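Long-range contacts in FAD-dependent oxidoreductase (Actinomadura kijaniata, PDB 3M9V), which probably catalyses a flavin-dependent oxidation of a dTDP-linked amino sugar during the biosynthesis of D-kijanose, using a fold of the acyl-CoA dehydrogenase family: residues Asp95-Leu100 with Leu217-Ser222; Thr41-Asp46 with Leu373-Arg378; Ala71-Leu76 with Ile130-Val135; Gly137-Cys142 with Val177-Val182. All coordinates share one frame; numbering follows the deposited sequence.

Interaction 1. Residues Asp95-Leu100 with Leu217-Ser222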
loop_
_atom_site.group_PDB
_atom_site.type_symbol
_atom_site.label_atom_id
_atom_site.label_comp_id
_atom_site.label_asym_id
_atom_site.label_seq_id
_atom_site.Cartn_x
_atom_site.Cartn_y
_atom_site.Cartn_z
ATOM N N ASP A 95 -12.281 -0.810 25.876
ATOM C CA ASP A 95 -12.263 0.625 25.674
ATOM C C ASP A 95 -10.792 1.040 25.674
ATOM O O ASP A 95 -10.035 0.764 26.609
ATOM C CB ASP A 95 -12.968 1.366 26.839
ATOM C CG ASP A 95 -12.846 2.883 26.703
ATOM O OD1 ASP A 95 -12.283 3.634 27.548
ATOM O OD2 ASP A 95 -13.363 3.344 25.666
ATOM N N ALA A 96 -10.390 1.688 24.599
ATOM C CA ALA A 96 -8.978 1.985 24.399
ATOM C C ALA A 96 -8.510 3.115 25.322
ATOM O O ALA A 96 -7.352 3.088 25.755
ATOM C CB ALA A 96 -8.800 2.425 22.947
ATOM N N SER A 97 -9.373 4.100 25.570
ATOM C CA SER A 97 -9.033 5.166 26.524
ATOM C C SER A 97 -8.723 4.597 27.891
ATOM O O SER A 97 -7.754 5.037 28.497
ATOM C CB SER A 97 -10.150 6.196 26.758
ATOM O OG SER A 97 -10.359 6.929 25.558
ATOM N N THR A 98 -9.521 3.641 28.368
ATOM C CA THR A 98 -9.229 3.090 29.694
ATOM C C THR A 98 -7.888 2.364 29.704
ATOM O O THR A 98 -7.142 2.390 30.684
ATOM C CB THR A 98 -10.326 2.062 30.075
ATOM O OG1 THR A 98 -11.582 2.747 30.129
ATOM C CG2 THR A 98 -10.048 1.367 31.395
ATOM N N ALA A 99 -7.617 1.628 28.627
ATOM C CA ALA A 99 -6.345 0.924 28.523
ATOM C C ALA A 99 -5.172 1.909 28.518
ATOM O O ALA A 99 -4.129 1.593 29.078
ATOM C CB ALA A 99 -6.311 0.038 27.250
ATOM N N LEU A 100 -5.310 3.039 27.836
ATOM C CA LEU A 100 -4.197 3.953 27.632
ATOM C C LEU A 100 -3.876 4.558 29.010
ATOM O O LEU A 100 -2.707 4.650 29.406
ATOM C CB LEU A 100 -4.605 5.073 26.669
ATOM C CG LEU A 100 -3.566 6.207 26.544
ATOM C CD1 LEU A 100 -2.299 5.591 26.032
ATOM C CD2 LEU A 100 -3.984 7.337 25.588
ATOM N N LEU A 217 -9.738 13.868 19.209
ATOM C CA LEU A 217 -10.528 13.306 18.113
ATOM C C LEU A 217 -10.910 11.916 18.636
ATOM O O LEU A 217 -12.081 11.527 18.601
ATOM C CB LEU A 217 -9.664 13.235 16.852
ATOM C CG LEU A 217 -10.204 12.368 15.702
ATOM C CD1 LEU A 217 -11.576 12.793 15.167
ATOM C CD2 LEU A 217 -9.143 12.240 14.628
ATOM N N GLY A 218 -9.924 11.180 19.160
ATOM C CA GLY A 218 -10.163 9.933 19.900
ATOM C C GLY A 218 -9.492 9.927 21.271
ATOM O O GLY A 218 -8.989 10.973 21.695
ATOM N N MET A 219 -9.439 8.767 21.935
ATOM C CA MET A 219 -8.938 8.619 23.312
ATOM C C MET A 219 -9.648 9.669 24.186
ATOM O O MET A 219 -9.058 10.277 25.091
ATOM C CB MET A 219 -7.406 8.732 23.433
ATOM C CG MET A 219 -6.580 7.646 22.695
ATOM S SD MET A 219 -7.155 5.982 23.187
ATOM C CE MET A 219 -6.037 4.945 22.239
ATOM N N ARG A 220 -10.927 9.874 23.891
ATOM C CA ARG A 220 -11.642 10.997 24.476
ATOM C C ARG A 220 -11.807 10.901 25.986
ATOM O O ARG A 220 -11.892 11.928 26.668
ATOM C CB ARG A 220 -12.947 11.290 23.727
ATOM C CG ARG A 220 -12.672 11.977 22.404
ATOM C CD ARG A 220 -13.977 12.184 21.614
ATOM N NE ARG A 220 -14.930 12.961 22.402
ATOM C CZ ARG A 220 -14.865 14.271 22.634
ATOM N NH1 ARG A 220 -13.904 15.045 22.130
ATOM N NH2 ARG A 220 -15.805 14.815 23.398
ATOM N N ALA A 221 -11.806 9.675 26.493
ATOM C CA ALA A 221 -12.057 9.441 27.908
ATOM C C ALA A 221 -10.766 9.258 28.694
ATOM O O ALA A 221 -10.831 8.871 29.875
ATOM C CB ALA A 221 -12.948 8.216 28.129
ATOM N N SER A 222 -9.612 9.516 28.079
ATOM C CA SER A 222 -8.348 9.099 28.700
ATOM C C SER A 222 -7.801 10.132 29.677
ATOM O O SER A 222 -6.773 9.903 30.344
ATOM C CB SER A 222 -7.258 8.812 27.650
ATOM O OG SER A 222 -7.007 9.976 26.878
#

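Interaction 2. Residues Thr41-Asp46 with Leu373-Arg378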
loop_
_atom_site.group_PDB
_atom_site.type_symbol
_atom_site.label_atom_id
_atom_site.label_comp_id
_atom_site.label_asym_id
_atom_site.label_seq_id
_atom_site.Cartn_x
_atom_site.Cartn_y
_atom_site.Cartn_z
ATOM N N THR A 41 -19.819 1.405 29.673
ATOM C CA THR A 41 -19.840 2.863 29.769
ATOM C C THR A 41 -19.003 3.583 28.708
ATOM O O THR A 41 -18.948 4.817 28.705
ATOM C CB THR A 41 -19.428 3.382 31.177
ATOM O OG1 THR A 41 -18.094 2.931 31.432
ATOM C CG2 THR A 41 -20.339 2.783 32.272
ATOM N N ALA A 42 -18.363 2.825 27.821
ATOM C CA ALA A 42 -17.402 3.413 26.872
ATOM C C ALA A 42 -18.024 4.487 25.986
ATOM O O ALA A 42 -17.449 5.574 25.840
ATOM C CB ALA A 42 -16.694 2.356 26.009
ATOM N N ALA A 43 -19.204 4.215 25.432
ATOM C CA ALA A 43 -19.808 5.139 24.463
ATOM C C ALA A 43 -20.151 6.473 25.112
ATOM O O ALA A 43 -19.990 7.531 24.510
ATOM C CB ALA A 43 -21.093 4.557 23.774
ATOM N N GLU A 44 -20.663 6.424 26.342
ATOM C CA GLU A 44 -21.085 7.656 27.008
ATOM C C GLU A 44 -19.827 8.475 27.288
ATOM O O GLU A 44 -19.824 9.695 27.102
ATOM C CB GLU A 44 -21.742 7.294 28.345
ATOM C CG GLU A 44 -21.849 8.454 29.335
ATOM C CD GLU A 44 -21.947 8.017 30.803
ATOM O OE1 GLU A 44 -21.328 8.675 31.675
ATOM O OE2 GLU A 44 -22.634 7.012 31.103
ATOM N N HIS A 45 -18.760 7.859 27.793
ATOM C CA HIS A 45 -17.571 8.660 28.122
ATOM C C HIS A 45 -16.884 9.268 26.894
ATOM O O HIS A 45 -16.306 10.352 26.953
ATOM C CB HIS A 45 -16.589 7.843 28.953
ATOM C CG HIS A 45 -17.106 7.564 30.334
ATOM N ND1 HIS A 45 -17.380 8.571 31.239
ATOM C CD2 HIS A 45 -17.452 6.405 30.944
ATOM C CE1 HIS A 45 -17.814 8.043 32.370
ATOM N NE2 HIS A 45 -17.872 6.731 32.213
ATOM N N ASP A 46 -16.916 8.539 25.785
ATOM C CA ASP A 46 -16.427 9.085 24.527
ATOM C C ASP A 46 -17.259 10.267 24.046
ATOM O O ASP A 46 -16.739 11.280 23.588
ATOM C CB ASP A 46 -16.428 7.975 23.473
ATOM C CG ASP A 46 -16.111 8.496 22.086
ATOM O OD1 ASP A 46 -14.978 8.896 21.766
ATOM O OD2 ASP A 46 -17.011 8.523 21.240
ATOM N N LEU A 373 -17.323 1.009 15.474
ATOM C CA LEU A 373 -16.198 1.109 14.544
ATOM C C LEU A 373 -15.772 2.572 14.354
ATOM O O LEU A 373 -14.608 2.837 14.038
ATOM C CB LEU A 373 -16.500 0.502 13.171
ATOM C CG LEU A 373 -16.466 -1.040 13.126
ATOM C CD1 LEU A 373 -16.833 -1.513 11.716
ATOM C CD2 LEU A 373 -15.064 -1.555 13.468
ATOM N N ALA A 374 -16.728 3.491 14.502
ATOM C CA ALA A 374 -16.512 4.904 14.243
ATOM C C ALA A 374 -15.640 5.408 15.373
ATOM O O ALA A 374 -14.758 6.243 15.164
ATOM C CB ALA A 374 -17.845 5.636 14.236
ATOM N N ARG A 375 -15.865 4.889 16.575
ATOM C CA ARG A 375 -14.962 5.236 17.668
ATOM C C ARG A 375 -13.570 4.588 17.541
ATOM O O ARG A 375 -12.551 5.206 17.873
ATOM C CB ARG A 375 -15.600 4.884 19.024
ATOM C CG ARG A 375 -14.678 5.199 20.206
ATOM C CD ARG A 375 -15.327 5.021 21.585
ATOM N NE ARG A 375 -15.649 3.641 21.930
ATOM C CZ ARG A 375 -16.856 3.088 21.831
ATOM N NH1 ARG A 375 -17.020 1.827 22.186
ATOM N NH2 ARG A 375 -17.908 3.737 21.348
ATOM N N LEU A 376 -13.506 3.330 17.115
ATOM C CA LEU A 376 -12.238 2.610 16.958
ATOM C C LEU A 376 -11.408 3.296 15.873
ATOM O O LEU A 376 -10.185 3.430 16.029
ATOM C CB LEU A 376 -12.518 1.182 16.517
ATOM C CG LEU A 376 -13.290 0.379 17.581
ATOM C CD1 LEU A 376 -13.196 -1.117 17.299
ATOM C CD2 LEU A 376 -12.733 0.651 18.980
ATOM N N LEU A 377 -12.071 3.796 14.829
ATOM C CA LEU A 377 -11.297 4.527 13.831
ATOM C C LEU A 377 -10.609 5.786 14.394
ATOM O O LEU A 377 -9.487 6.152 14.000
ATOM C CB LEU A 377 -12.181 4.902 12.638
ATOM C CG LEU A 377 -11.446 5.682 11.530
ATOM C CD1 LEU A 377 -10.555 4.741 10.698
ATOM C CD2 LEU A 377 -12.421 6.345 10.553
ATOM N N ARG A 378 -11.321 6.503 15.259
ATOM C CA ARG A 378 -10.679 7.613 15.956
ATOM C C ARG A 378 -9.629 7.180 16.969
ATOM O O ARG A 378 -8.556 7.806 17.027
ATOM C CB ARG A 378 -11.744 8.483 16.629
ATOM C CG ARG A 378 -12.709 9.026 15.569
ATOM C CD ARG A 378 -13.751 10.011 16.170
ATOM N NE ARG A 378 -14.875 9.300 16.767
ATOM C CZ ARG A 378 -15.030 9.117 18.082
ATOM N NH1 ARG A 378 -16.080 8.483 18.574
ATOM N NH2 ARG A 378 -14.171 9.605 18.967
#

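Interaction 3. Residues Ala71-Leu76 with Ile130-Val135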
loop_
_atom_site.group_PDB
_atom_site.type_symbol
_atom_site.label_atom_id
_atom_site.label_comp_id
_atom_site.label_asym_id
_atom_site.label_seq_id
_atom_site.Cartn_x
_atom_site.Cartn_y
_atom_site.Cartn_z
ATOM N N ALA A 71 6.059 -8.490 44.250
ATOM C CA ALA A 71 5.404 -9.224 45.330
ATOM C C ALA A 71 6.036 -8.947 46.707
ATOM O O ALA A 71 5.328 -8.895 47.708
ATOM C CB ALA A 71 5.347 -10.724 45.031
ATOM N N GLU A 72 7.344 -8.726 46.760
ATOM C CA GLU A 72 7.990 -8.324 48.006
ATOM C C GLU A 72 7.211 -7.204 48.679
ATOM O O GLU A 72 7.231 -7.142 49.902
ATOM C CB GLU A 72 9.417 -7.799 47.787
ATOM C CG GLU A 72 10.465 -8.820 47.341
ATOM C CD GLU A 72 10.548 -9.060 45.828
ATOM O OE1 GLU A 72 11.689 -9.268 45.353
ATOM O OE2 GLU A 72 9.518 -9.069 45.103
ATOM N N LEU A 73 6.552 -6.318 47.931
ATOM C CA LEU A 73 5.917 -5.164 48.546
ATOM C C LEU A 73 4.418 -5.349 48.659
ATOM O O LEU A 73 3.715 -4.406 49.017
ATOM C CB LEU A 73 6.267 -3.854 47.842
ATOM C CG LEU A 73 7.774 -3.595 47.845
ATOM C CD1 LEU A 73 8.102 -2.314 47.126
ATOM C CD2 LEU A 73 8.253 -3.421 49.271
ATOM N N GLY A 74 3.951 -6.555 48.354
ATOM C CA GLY A 74 2.535 -6.860 48.410
ATOM C C GLY A 74 1.781 -6.763 47.095
ATOM O O GLY A 74 0.553 -6.887 47.093
ATOM N N GLY A 75 2.491 -6.509 45.996
ATOM C CA GLY A 75 1.855 -6.455 44.683
ATOM C C GLY A 75 1.700 -7.824 44.032
ATOM O O GLY A 75 2.237 -8.819 44.536
ATOM N N LEU A 76 1.000 -7.900 42.899
ATOM C CA LEU A 76 0.924 -9.166 42.177
ATOM C C LEU A 76 2.269 -9.567 41.600
ATOM O O LEU A 76 2.412 -10.699 41.197
ATOM C CB LEU A 76 -0.009 -9.110 40.981
ATOM C CG LEU A 76 -1.514 -9.038 41.168
ATOM C CD1 LEU A 76 -2.094 -9.374 39.789
ATOM C CD2 LEU A 76 -1.900 -10.082 42.209
ATOM N N ILE A 130 5.986 5.027 47.241
ATOM C CA ILE A 130 4.955 5.080 46.205
ATOM C C ILE A 130 4.350 3.716 45.837
ATOM O O ILE A 130 3.137 3.568 45.651
ATOM C CB ILE A 130 5.494 5.809 44.966
ATOM C CG1 ILE A 130 5.859 7.231 45.388
ATOM C CG2 ILE A 130 4.436 5.800 43.878
ATOM C CD1 ILE A 130 6.583 8.043 44.331
ATOM N N LEU A 131 5.227 2.728 45.681
ATOM C CA LEU A 131 4.859 1.365 45.302
ATOM C C LEU A 131 3.907 0.725 46.322
ATOM O O LEU A 131 2.885 0.154 45.913
ATOM C CB LEU A 131 6.105 0.493 45.066
ATOM C CG LEU A 131 7.002 0.746 43.841
ATOM C CD1 LEU A 131 8.381 0.098 44.041
ATOM C CD2 LEU A 131 6.385 0.172 42.549
ATOM N N ARG A 132 4.182 0.828 47.627
ATOM C CA ARG A 132 3.158 0.337 48.559
ATOM C C ARG A 132 1.909 1.192 48.485
ATOM O O ARG A 132 0.798 0.694 48.598
ATOM C CB ARG A 132 3.611 0.256 50.020
ATOM C CG ARG A 132 5.062 0.575 50.257
ATOM C CD ARG A 132 5.381 0.349 51.726
ATOM N NE ARG A 132 5.228 -1.063 52.055
ATOM C CZ ARG A 132 6.256 -1.854 52.334
ATOM N NH1 ARG A 132 6.041 -3.131 52.603
ATOM N NH2 ARG A 132 7.483 -1.348 52.330
ATOM N N GLY A 133 2.049 2.490 48.256
ATOM C CA GLY A 133 0.840 3.223 47.895
ATOM C C GLY A 133 -0.021 2.607 46.799
ATOM O O GLY A 133 -1.259 2.553 46.906
ATOM N N MET A 134 0.633 2.174 45.719
ATOM C CA MET A 134 -0.101 1.733 44.528
ATOM C C MET A 134 -0.905 0.495 44.893
ATOM O O MET A 134 -2.045 0.312 44.464
ATOM C CB MET A 134 0.847 1.473 43.349
ATOM C CG MET A 134 1.657 2.696 42.927
ATOM S SD MET A 134 2.975 2.413 41.719
ATOM C CE MET A 134 2.062 1.580 40.434
ATOM N N VAL A 135 -0.298 -0.381 45.688
ATOM C CA VAL A 135 -1.003 -1.619 46.042
ATOM C C VAL A 135 -2.241 -1.309 46.881
ATOM O O VAL A 135 -3.327 -1.881 46.714
ATOM C CB VAL A 135 -0.060 -2.546 46.837
ATOM C CG1 VAL A 135 -0.813 -3.804 47.283
ATOM C CG2 VAL A 135 1.186 -2.910 46.010
#

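Interaction 4. Residues Gly137-Cys142 with Val177-Val182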
loop_
_atom_site.group_PDB
_atom_site.type_symbol
_atom_site.label_atom_id
_atom_site.label_comp_id
_atom_site.label_asym_id
_atom_site.label_seq_id
_atom_site.Cartn_x
_atom_site.Cartn_y
_atom_site.Cartn_z
ATOM N N GLY A 137 -4.126 1.077 46.929
ATOM C CA GLY A 137 -5.173 1.899 46.338
ATOM C C GLY A 137 -5.006 3.384 46.605
ATOM O O GLY A 137 -5.862 4.170 46.200
ATOM N N ASP A 138 -3.932 3.792 47.274
ATOM C CA ASP A 138 -3.767 5.204 47.587
ATOM C C ASP A 138 -2.945 6.018 46.606
ATOM O O ASP A 138 -2.992 7.244 46.665
ATOM C CB ASP A 138 -3.162 5.436 48.980
ATOM C CG ASP A 138 -3.985 4.792 50.085
ATOM O OD1 ASP A 138 -5.236 4.772 50.005
ATOM O OD2 ASP A 138 -3.361 4.274 51.028
ATOM N N ALA A 139 -2.179 5.380 45.727
ATOM C CA ALA A 139 -1.319 6.146 44.840
ATOM C C ALA A 139 -1.667 5.873 43.379
ATOM O O ALA A 139 -1.611 4.720 42.937
ATOM C CB ALA A 139 0.146 5.857 45.115
ATOM N N VAL A 140 -2.025 6.918 42.638
ATOM C CA VAL A 140 -2.325 6.803 41.200
ATOM C C VAL A 140 -1.308 7.712 40.504
ATOM O O VAL A 140 -1.329 8.930 40.692
ATOM C CB VAL A 140 -3.796 7.173 40.877
ATOM C CG1 VAL A 140 -4.116 7.246 39.370
ATOM C CG2 VAL A 140 -4.740 6.197 41.581
ATOM N N VAL A 141 -0.382 7.101 39.768
ATOM C CA VAL A 141 0.839 7.771 39.342
ATOM C C VAL A 141 0.866 8.146 37.855
ATOM O O VAL A 141 0.912 7.279 36.975
ATOM C CB VAL A 141 2.105 6.943 39.717
ATOM C CG1 VAL A 141 3.361 7.781 39.509
ATOM C CG2 VAL A 141 2.086 6.524 41.180
ATOM N N CYS A 142 0.819 9.447 37.580
ATOM C CA CYS A 142 0.800 9.995 36.227
ATOM C C CYS A 142 2.192 10.496 35.888
ATOM O O CYS A 142 2.997 10.718 36.800
ATOM C CB CYS A 142 -0.157 11.181 36.156
ATOM S SG CYS A 142 -1.833 10.673 36.470
ATOM N N VAL A 177 -7.521 11.452 38.014
ATOM C CA VAL A 177 -7.577 10.712 39.274
ATOM C C VAL A 177 -6.169 10.619 39.856
ATOM O O VAL A 177 -5.935 9.880 40.807
ATOM C CB VAL A 177 -8.252 9.306 39.130
ATOM C CG1 VAL A 177 -9.711 9.439 38.676
ATOM C CG2 VAL A 177 -7.547 8.428 38.095
ATOM N N GLY A 178 -5.228 11.377 39.303
ATOM C CA GLY A 178 -3.828 11.181 39.673
ATOM C C GLY A 178 -3.615 11.747 41.073
ATOM O O GLY A 178 -4.213 12.761 41.409
ATOM N N THR A 179 -2.792 11.100 41.890
ATOM C CA THR A 179 -2.515 11.570 43.241
ATOM C C THR A 179 -1.051 11.979 43.247
ATOM O O THR A 179 -0.643 12.839 44.034
ATOM C CB THR A 179 -2.679 10.448 44.292
ATOM O OG1 THR A 179 -1.830 9.331 43.951
ATOM C CG2 THR A 179 -4.143 10.033 44.354
ATOM N N HIS A 180 -0.251 11.347 42.388
ATOM C CA HIS A 180 1.178 11.648 42.356
ATOM C C HIS A 180 1.606 11.820 40.905
ATOM O O HIS A 180 1.157 11.033 40.067
ATOM C CB HIS A 180 1.995 10.471 42.862
ATOM C CG HIS A 180 1.852 10.171 44.322
ATOM N ND1 HIS A 180 0.692 9.673 44.876
ATOM C CD2 HIS A 180 2.764 10.224 45.324
ATOM C CE1 HIS A 180 0.886 9.475 46.169
ATOM N NE2 HIS A 180 2.136 9.790 46.465
ATOM N N PHE A 181 2.482 12.780 40.620
ATOM C CA PHE A 181 2.821 13.124 39.236
ATOM C C PHE A 181 4.340 13.155 39.140
ATOM O O PHE A 181 4.999 13.990 39.792
ATOM C CB PHE A 181 2.227 14.487 38.865
ATOM C CG PHE A 181 0.732 14.503 38.849
ATOM C CD1 PHE A 181 0.034 14.387 37.652
ATOM C CD2 PHE A 181 0.017 14.545 40.037
ATOM C CE1 PHE A 181 -1.359 14.373 37.640
ATOM C CE2 PHE A 181 -1.369 14.512 40.046
ATOM C CZ PHE A 181 -2.053 14.429 38.845
ATOM N N VAL A 182 4.900 12.220 38.375
ATOM C CA VAL A 182 6.339 12.234 38.118
ATOM C C VAL A 182 6.608 13.152 36.930
ATOM O O VAL A 182 6.008 12.968 35.871
ATOM C CB VAL A 182 6.853 10.820 37.813
ATOM C CG1 VAL A 182 8.357 10.813 37.558
ATOM C CG2 VAL A 182 6.552 9.906 38.962
#

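Interaction 1. Residues Asp95-Leu100 with Leu217-Ser222
M219 reaches across to the start of helix 96-118 and meets it at three places, two of them apolar side-chain contacts. Its CG lies 3.9 Å from L100 CD2, the two side chains crossing at about a right angle. The sulfur rests against the backbone where A96 joins S97, and the terminal CE comes 3.8 Å from A96 CB. A bend at chi2 (-53°) lets the sulfur and CE lie by A96 while CG stays beside L100. With an alanine here, A96 CB and L100 CD2 would probably lose the partner that spans them, leaving a gap between the turn and the start of the helix.

The second group of contacts gathers around S97, which faces a type I beta turn from M219 to S222. S97 CB packs 3.7 Å from A221 CB, while S97 OG sits 3.2 Å from A221 N. This is where the N-terminal helical domain of the acyl-CoA dehydrogenase fold meets the middle beta domain: the turn lies in the loop between strands 208-210 and 225-234.

Hydrogen bonds stiffen each side separately. D95 is the N-cap of helix 96-118, and its OD1 accepts from T98 N, above the carboxylate plane, and from T98 OG1 through the anti lone pair. In the turn, M219 O accepts from S222 N and, at 2.7 Å, from S222 OG, with W214 NE1 as a further donor. S222 OG is also hydrogen-bonded to T224 OG1. M219 also packs on Y367 of the second subunit.

Interaction 2. Residues Thr41-Asp46 with Leu373-Arg378
The guanidinium of R378 meets the carboxylate of D46 edge to edge, the two planes only 21° apart. R378 NH2 donates to D46 OD1 at 3.0 Å, practically within the guanidinium plane, and uses the syn lone pair of that oxygen; R378 NH1 reaches D46 OD2 at 2.8 Å, on its syn side but tilted out of the carboxylate plane. This end-on, two-nitrogen salt bridge is nearly straight at NH2 (167°) and should hold both flat groups against rotation.

R375 is used differently. One face of its guanidinium is covered by A42 CB and the backbone N of A43, and R375 CD packs 3.6 Å from D46 CG as the two side chains slide past each other in opposite directions. With CG anti to the backbone N, R375 extends toward helix 41-46 before bending at chi3. Its charge, with R375 NH2 4.9 Å from D46 OD2, would probably add to the positive field around the acid.

R378 NH2 also donates to L217 O, and R378 O accepts from Y367 OH of the second subunit. Helix 41-46 of the N-terminal domain and helix 373-378 of the C-terminal domain cross at 60°, their axes 11.7 Å apart, and L373 and L376 anchor the latter on helices 264-283 and 329-362.

Interaction 3. Residues Ala71-Leu76 with Ile130-Val135
L73 sets one methyl against L131 and the other against R132 of helix 121-136, joining a loop to a helix within the alpha-helical N-terminal domain of the acyl-CoA dehydrogenase fold. Within the loop that links helices 53-61 and 81-94, residues 71-73 form a short 3-10 turn.

The closely packed part has two pieces. L73 CD1 touches L131 CD1 at 3.9 Å and also approaches L131 CB, while W116 of helix 96-118 and V69 line the same region. L131 lies about 10 Å from the bound dTDP, measured between the side chain and the nucleotide. Next to L73 the loop offers backbone alone: G74 has a positive phi (96°), where a CB would collide with the carbonyl O of L73. V135 lays both methyls against one side of this backbone, V135 CG2 3.8 Å from G75 N and V135 CG1 only 3.4 Å from G74 O.

Toward solvent the contact is looser, and no hydrogen bond crosses between the two segments. The polar end of R132 is held by a salt bridge to E128. A bend at chi3 (65°) brings one face of its guanidinium over L73 CD2, which lies 3.8 Å from R132 NH2.

Interaction 4. Residues Gly137-Cys142 with Val177-Val182
T179 points toward residues 137-142 and touches them with every atom of its side chain. CB stands 4.0 Å from both V140 N and D138 O; CG2 lies alongside D138 O; and OG1 accepts a hydrogen bond from V140 N at 2.8 Å, almost straight at 167°. The hydroxyl takes the place between the backbone N and the carbonyl carbon (chi1 56°), which brings it up to V140. It is also hydrogen-bonded to ND1 of H180, lying in plane at the edge of that imidazole. A valine in its place would probably leave V140 N without its acceptor and free the H180 ring to turn.

V140 O in turn accepts from two backbone donors, T179 N on a lone pair in the carbonyl plane and H180 N from well outside that plane. From here the chains run as parallel strands, V141 pairing with H180 and C142 with F181, through C142 N to H180 O (3.0 Å) and V182 N to C142 O. These are the first pairs of strands 141-147 and 180-187 in the beta sheet of the middle domain.

Side chains pack on both faces. V141 CG1 meets V182 CG2 on one; on the other, C142 CB is 3.5 Å from F181 CD1, and its sulfur forms an oblique sulfur-aromatic contact, 4.6 Å from the F181 ring centroid. C142 SG also lies 3.8 Å from G178 CA, and a CB on G178 would collide with it. Strand 196-202 flanks H180 and F181, and the side chain of V182 lies about 6 Å from the bound dTDP.

From the N terminus, helix 41-46 opens the longest loop, closed by interaction 2 only at 373-378; the other three contacts nest inside it. Residues 71-76 come next, then 95-100, before interaction 3 closes at 130-135 and interaction 1 at 217-222, so these two cross. Interaction 4 follows interaction 3 in series and nests within the loop of interaction 1. Interactions 1 and 2 touch through R220 NE to D46 O, tying the N-terminal, middle and C-terminal domains together beside the second subunit. Interactions 3 and 4 meet where G133 O faces D138 N at the end of helix 121-136, joining the helical N-terminal domain to the beta sheet.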